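PDB 5IXP: extracellular solute-binding protein family 1, which probably binds an extracellular solute, perhaps a sugar, and delivers it to an ABC transporter for uptake into the cell. Local coordinates for residues A[121-126]-A[254-259]; A[244-249]-A[328-333]. All coordinates share one frame; numbering follows the deposited sequence.

Interaction 1 of 2, residues A[121-126]-A[254-259]; sequences RRDLFA and KGKWDV
Arg121 and Trp257 pair across two antiparallel strands at a non-hydrogen-bonded position, their side chains on the same face of the sheet. The aliphatic part of Arg121 lies over the indole: its CD makes a CH-pi contact 3.8 Å from the centroid of the five-membered ring of Trp257. Bends at chi2 and chi3 then turn the guanidinium back to Asp123, which it grips side-on with two bonds nearly in the guanidinium plane, NE to OD1 and NH2 to OD2, each 2.9 Å and each to a syn lone pair. NH2 also forms a salt bridge with Asp230, and NH1 bonds to the carbonyl of Thr229. The extended chain of Lys256 runs alongside Arg121 and crosses the Asp123 carboxylate, with Lys256 CD 3.4 Å from Asp123 OD2, while its ammonium bonds to the carbonyl of Phe252. Between the segments, in one of two modelled conformers, Arg122 NH1 makes a salt bridge to Asp258 OD2 at 2.9 Å; Arg134 and Asn331 also hold Asp258. The backbone adds a hydrogen bond from Arg122 N to Lys256 O, 2.8 Å and bent to 134°. The contact thus ties the end of strand 108-121 and the start of helix 122-127 to the entry of strand 257-260, with helix 241-249 packed against Trp257.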
loop_
_atom_site.group_PDB
_atom_site.type_symbol
_atom_site.label_atom_id
_atom_site.label_comp_id
_atom_site.label_asym_id
_atom_site.label_seq_id
_atom_site.Cartn_x
_atom_site.Cartn_y
_atom_site.Cartn_z
ATOM N N ARG A 121 -2.021 8.789 -18.823
ATOM C CA ARG A 121 -1.936 10.066 -19.526
ATOM C C ARG A 121 -2.835 10.000 -20.755
ATOM O O ARG A 121 -2.462 9.422 -21.782
ATOM C CB ARG A 121 -0.488 10.362 -19.893
ATOM C CG ARG A 121 0.373 10.806 -18.701
ATOM C CD ARG A 121 0.174 12.303 -18.412
ATOM N NE ARG A 121 0.543 13.113 -19.572
ATOM C CZ ARG A 121 1.771 13.569 -19.812
ATOM N NH1 ARG A 121 2.767 13.312 -18.964
ATOM N NH2 ARG A 121 2.003 14.292 -20.897
ATOM N N ARG A 122 -4.016 10.616 -20.672
ATOM C CA ARG A 122 -4.951 10.534 -21.792
ATOM C C ARG A 122 -4.454 11.290 -23.021
ATOM O O ARG A 122 -4.822 10.932 -24.146
ATOM C CB ARG A 122 -6.337 11.031 -21.378
ATOM C CG ARG A 122 -6.369 12.335 -20.609
ATOM C CD ARG A 122 -7.774 12.586 -20.052
ATOM N NE ARG A 122 -8.760 12.728 -21.120
ATOM C CZ ARG A 122 -9.687 11.825 -21.439
ATOM N NH1 ARG A 122 -9.799 10.681 -20.761
ATOM N NH2 ARG A 122 -10.523 12.082 -22.445
ATOM N N ASP A 123 -3.623 12.323 -22.840
ATOM C CA ASP A 123 -3.060 13.013 -23.998
ATOM C C ASP A 123 -2.063 12.128 -24.733
ATOM O O ASP A 123 -2.082 12.051 -25.968
ATOM C CB ASP A 123 -2.398 14.326 -23.569
ATOM C CG ASP A 123 -1.267 14.121 -22.579
ATOM O OD1 ASP A 123 -1.392 13.241 -21.709
ATOM O OD2 ASP A 123 -0.247 14.846 -22.670
ATOM N N LEU A 124 -1.197 11.437 -23.992
ATOM C CA LEU A 124 -0.254 10.520 -24.626
ATOM C C LEU A 124 -0.978 9.325 -25.235
ATOM O O LEU A 124 -0.617 8.871 -26.329
ATOM C CB LEU A 124 0.804 10.067 -23.619
ATOM C CG LEU A 124 1.644 11.189 -22.996
ATOM C CD1 LEU A 124 2.716 10.622 -22.047
ATOM C CD2 LEU A 124 2.266 12.094 -24.069
ATOM N N PHE A 125 -2.009 8.811 -24.555
ATOM C CA PHE A 125 -2.801 7.730 -25.137
ATOM C C PHE A 125 -3.417 8.168 -26.460
ATOM O O PHE A 125 -3.357 7.442 -27.461
ATOM C CB PHE A 125 -3.897 7.280 -24.166
ATOM C CG PHE A 125 -3.459 6.224 -23.171
ATOM C CD1 PHE A 125 -2.183 6.251 -22.616
ATOM C CD2 PHE A 125 -4.341 5.220 -22.774
ATOM C CE1 PHE A 125 -1.786 5.301 -21.682
ATOM C CE2 PHE A 125 -3.960 4.257 -21.843
ATOM C CZ PHE A 125 -2.671 4.292 -21.295
ATOM N N ALA A 126 -4.024 9.358 -26.480
ATOM C CA ALA A 126 -4.662 9.838 -27.703
ATOM C C ALA A 126 -3.668 9.870 -28.859
ATOM O O ALA A 126 -3.950 9.373 -29.958
ATOM C CB ALA A 126 -5.261 11.223 -27.469
ATOM N N LYS A 254 -2.648 19.420 -15.976
ATOM C CA LYS A 254 -4.075 19.692 -16.105
ATOM C C LYS A 254 -4.598 19.202 -17.448
ATOM O O LYS A 254 -3.992 19.452 -18.494
ATOM C CB LYS A 254 -4.354 21.187 -15.945
ATOM C CG LYS A 254 -4.111 21.688 -14.531
ATOM C CD LYS A 254 -4.880 22.966 -14.234
ATOM C CE LYS A 254 -4.862 23.272 -12.737
ATOM N NZ LYS A 254 -5.566 22.230 -11.923
ATOM N N GLY A 255 -5.723 18.492 -17.412
ATOM C CA GLY A 255 -6.315 17.941 -18.613
ATOM C C GLY A 255 -5.622 16.723 -19.178
ATOM O O GLY A 255 -6.045 16.224 -20.229
ATOM N N LYS A 256 -4.583 16.211 -18.519
ATOM C CA LYS A 256 -3.794 15.133 -19.101
ATOM C C LYS A 256 -3.939 13.789 -18.401
ATOM O O LYS A 256 -3.535 12.776 -18.979
ATOM C CB LYS A 256 -2.309 15.514 -19.127
ATOM C CG LYS A 256 -1.997 16.659 -20.071
ATOM C CD LYS A 256 -0.519 17.007 -20.073
ATOM C CE LYS A 256 -0.241 18.180 -21.004
ATOM N NZ LYS A 256 1.130 18.716 -20.784
ATOM N N TRP A 257 -4.501 13.743 -17.191
ATOM C CA TRP A 257 -4.558 12.508 -16.419
ATOM C C TRP A 257 -5.988 11.999 -16.271
ATOM O O TRP A 257 -6.950 12.774 -16.221
ATOM C CB TRP A 257 -3.946 12.695 -15.024
ATOM C CG TRP A 257 -2.444 12.662 -14.976
ATOM C CD1 TRP A 257 -1.597 13.734 -14.912
ATOM C CD2 TRP A 257 -1.614 11.493 -14.961
ATOM N NE1 TRP A 257 -0.285 13.300 -14.865
ATOM C CE2 TRP A 257 -0.272 11.930 -14.891
ATOM C CE3 TRP A 257 -1.876 10.115 -15.005
ATOM C CZ2 TRP A 257 0.801 11.042 -14.866
ATOM C CZ3 TRP A 257 -0.815 9.239 -14.981
ATOM C CH2 TRP A 257 0.513 9.705 -14.909
ATOM N N ASP A 258 -6.112 10.674 -16.213
ATOM C CA ASP A 258 -7.371 10.005 -15.919
ATOM C C ASP A 258 -7.046 8.754 -15.115
ATOM O O ASP A 258 -5.878 8.403 -14.917
ATOM C CB ASP A 258 -8.147 9.656 -17.197
ATOM C CG ASP A 258 -9.664 9.709 -17.005
ATOM O OD1 ASP A 258 -10.155 9.412 -15.883
ATOM O OD2 ASP A 258 -10.364 10.056 -17.985
ATOM N N VAL A 259 -8.080 8.074 -14.645
ATOM C CA VAL A 259 -7.869 6.826 -13.928
ATOM C C VAL A 259 -8.896 5.815 -14.406
ATOM O O VAL A 259 -10.076 6.137 -14.580
ATOM C CB VAL A 259 -7.917 7.022 -12.397
ATOM C CG1 VAL A 259 -9.230 7.616 -11.975
ATOM C CG2 VAL A 259 -7.662 5.705 -11.683
#

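Interaction 2 of 2, residues A[244-249]-A[328-333]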
loop_
_atom_site.group_PDB
_atom_site.type_symbol
_atom_site.label_atom_id
_atom_site.label_comp_id
_atom_site.label_asym_id
_atom_site.label_seq_id
_atom_site.Cartn_x
_atom_site.Cartn_y
_atom_site.Cartn_z
ATOM N N VAL A 244 -0.506 13.080 -4.956
ATOM C CA VAL A 244 0.919 13.218 -5.237
ATOM C C VAL A 244 1.136 13.551 -6.709
ATOM O O VAL A 244 1.917 14.448 -7.054
ATOM C CB VAL A 244 1.665 11.936 -4.832
ATOM C CG1 VAL A 244 3.114 11.992 -5.275
ATOM C CG2 VAL A 244 1.564 11.718 -3.329
ATOM N N ILE A 245 0.444 12.829 -7.596
ATOM C CA ILE A 245 0.588 13.057 -9.033
ATOM C C ILE A 245 0.171 14.477 -9.376
ATOM O O ILE A 245 0.876 15.199 -10.093
ATOM C CB ILE A 245 -0.235 12.023 -9.828
ATOM C CG1 ILE A 245 0.349 10.621 -9.648
ATOM C CG2 ILE A 245 -0.302 12.398 -11.319
ATOM C CD1 ILE A 245 -0.538 9.501 -10.164
ATOM N N ALA A 246 -0.984 14.901 -8.856
ATOM C CA ALA A 246 -1.501 16.222 -9.185
ATOM C C ALA A 246 -0.571 17.315 -8.677
ATOM O O ALA A 246 -0.354 18.316 -9.365
ATOM C CB ALA A 246 -2.910 16.392 -8.621
ATOM N N ASP A 247 -0.002 17.133 -7.479
ATOM C CA ASP A 247 0.968 18.097 -6.961
ATOM C C ASP A 247 2.214 18.156 -7.839
ATOM O O ASP A 247 2.683 19.241 -8.203
ATOM C CB ASP A 247 1.350 17.746 -5.522
ATOM C CG ASP A 247 0.275 18.128 -4.514
ATOM O OD1 ASP A 247 -0.554 19.014 -4.818
ATOM O OD2 ASP A 247 0.269 17.550 -3.408
ATOM N N ASN A 248 2.766 16.993 -8.188
ATOM C CA ASN A 248 4.014 16.968 -8.948
ATOM C C ASN A 248 3.810 17.451 -10.379
ATOM O O ASN A 248 4.649 18.186 -10.923
ATOM C CB ASN A 248 4.597 15.554 -8.943
ATOM C CG ASN A 248 5.136 15.146 -7.586
ATOM O OD1 ASN A 248 5.214 15.958 -6.664
ATOM N ND2 ASN A 248 5.515 13.877 -7.456
ATOM N N ALA A 249 2.711 17.043 -11.017
ATOM C CA ALA A 249 2.479 17.456 -12.396
ATOM C C ALA A 249 2.008 18.902 -12.487
ATOM O O ALA A 249 2.308 19.585 -13.474
ATOM C CB ALA A 249 1.466 16.525 -13.062
ATOM N N PRO A 328 -11.711 16.309 -9.812
ATOM C CA PRO A 328 -11.677 17.187 -10.997
ATOM C C PRO A 328 -10.359 17.155 -11.756
ATOM O O PRO A 328 -10.365 17.198 -12.994
ATOM C CB PRO A 328 -11.956 18.574 -10.402
ATOM C CG PRO A 328 -12.633 18.302 -9.101
ATOM C CD PRO A 328 -12.020 17.055 -8.579
ATOM N N TYR A 329 -9.225 17.086 -11.054
ATOM C CA TYR A 329 -7.936 17.075 -11.743
ATOM C C TYR A 329 -7.822 15.882 -12.682
ATOM O O TYR A 329 -7.318 16.013 -13.805
ATOM C CB TYR A 329 -6.795 17.060 -10.727
ATOM C CG TYR A 329 -5.422 17.282 -11.325
ATOM C CD1 TYR A 329 -4.867 18.554 -11.367
ATOM C CD2 TYR A 329 -4.674 16.222 -11.835
ATOM C CE1 TYR A 329 -3.612 18.773 -11.902
ATOM C CE2 TYR A 329 -3.409 16.430 -12.370
ATOM C CZ TYR A 329 -2.885 17.712 -12.401
ATOM O OH TYR A 329 -1.636 17.942 -12.923
ATOM N N PHE A 330 -8.290 14.711 -12.244
ATOM C CA PHE A 330 -8.232 13.497 -13.057
ATOM C C PHE A 330 -9.491 13.355 -13.918
ATOM O O PHE A 330 -10.213 12.359 -13.865
ATOM C CB PHE A 330 -8.019 12.278 -12.165
ATOM C CG PHE A 330 -6.607 12.126 -11.701
ATOM C CD1 PHE A 330 -6.128 12.882 -10.644
ATOM C CD2 PHE A 330 -5.743 11.255 -12.348
ATOM C CE1 PHE A 330 -4.816 12.761 -10.224
ATOM C CE2 PHE A 330 -4.429 11.128 -11.934
ATOM C CZ PHE A 330 -3.964 11.889 -10.872
ATOM N N ASN A 331 -9.740 14.392 -14.723
ATOM C CA ASN A 331 -10.827 14.394 -15.709
ATOM C C ASN A 331 -12.176 14.089 -15.056
ATOM O O ASN A 331 -13.021 13.395 -15.623
ATOM C CB ASN A 331 -10.533 13.406 -16.849
ATOM C CG ASN A 331 -11.473 13.583 -18.038
ATOM O OD1 ASN A 331 -11.861 14.700 -18.371
ATOM N ND2 ASN A 331 -11.848 12.479 -18.673
ATOM N N ASN A 332 -12.378 14.612 -13.842
ATOM C CA ASN A 332 -13.629 14.417 -13.109
ATOM C C ASN A 332 -13.941 12.936 -12.928
ATOM O O ASN A 332 -15.097 12.520 -13.001
ATOM C CB ASN A 332 -14.800 15.122 -13.799
ATOM C CG ASN A 332 -14.734 16.616 -13.661
ATOM O OD1 ASN A 332 -14.595 17.141 -12.559
ATOM N ND2 ASN A 332 -14.836 17.316 -14.779
ATOM N N ALA A 333 -12.909 12.131 -12.701
ATOM C CA ALA A 333 -13.126 10.703 -12.548
ATOM C C ALA A 333 -13.960 10.433 -11.298
ATOM O O ALA A 333 -13.793 11.112 -10.279
ATOM C CB ALA A 333 -11.797 9.950 -12.460
#
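Tyr329 holds CG anti to its own amide nitrogen (chi1 -170°), which sends the phenol out to Ala246 and Ala249 on helix 241-249, whereas Phe330 has CG anti to its carbonyl carbon (chi1 -78°) and reaches Ile245. Ala246 CB sits almost squarely over the Tyr329 ring, 3.6 Å from its centroid and 10° off the normal, a well-centred CH-pi contact. Farther along the same ring, the phenol oxygen passes Ala249 CB, with Tyr329 OH 3.4 Å from that methyl, and hydrogen-bonds to the carbonyl of Gly250 just past the helix. Phe330 meets Ile245 at about a right angle: its CZ lies 3.7 Å from Ile245 CG2, and Ile245 CB lies in the plane of the ring at its edge. Phe330 is also the centre of an inverse gamma turn, and its ring meets that of Trp257. Replacing Tyr329 with an alanine would probably uncover the Ala246 methyl and leave the Gly250 carbonyl without its phenol partner. No hydrogen bond joins the two segments themselves, so the loop before helix 335-344 rests on this helix through methyl and ring packing, with the phenol adding one directional tie where the helix ends.

The two contacts lie in the same part of the fold, their centres about 10 Å apart, and their segments alternate along the chain. Interaction 1, partly buried, combines a strand pairing with salt bridges, some of whose charged groups are buried; interaction 2 is buried and apolar across its segments. Helix 241-249 and strand 257-260 follow one another in sequence, so each contact fixes one of two successive elements. They meet directly: Trp257 CB lies 3.5 Å from Phe330 CE2, joining their apolar parts, while Asp258 OD2 and Asn331 ND2 form a probable hydrogen bond of 2.9 Å. The 328-333 loop therefore touches both elements, by rings on the helix, and by the Phe330 ring and the Asn331 amide on the strand.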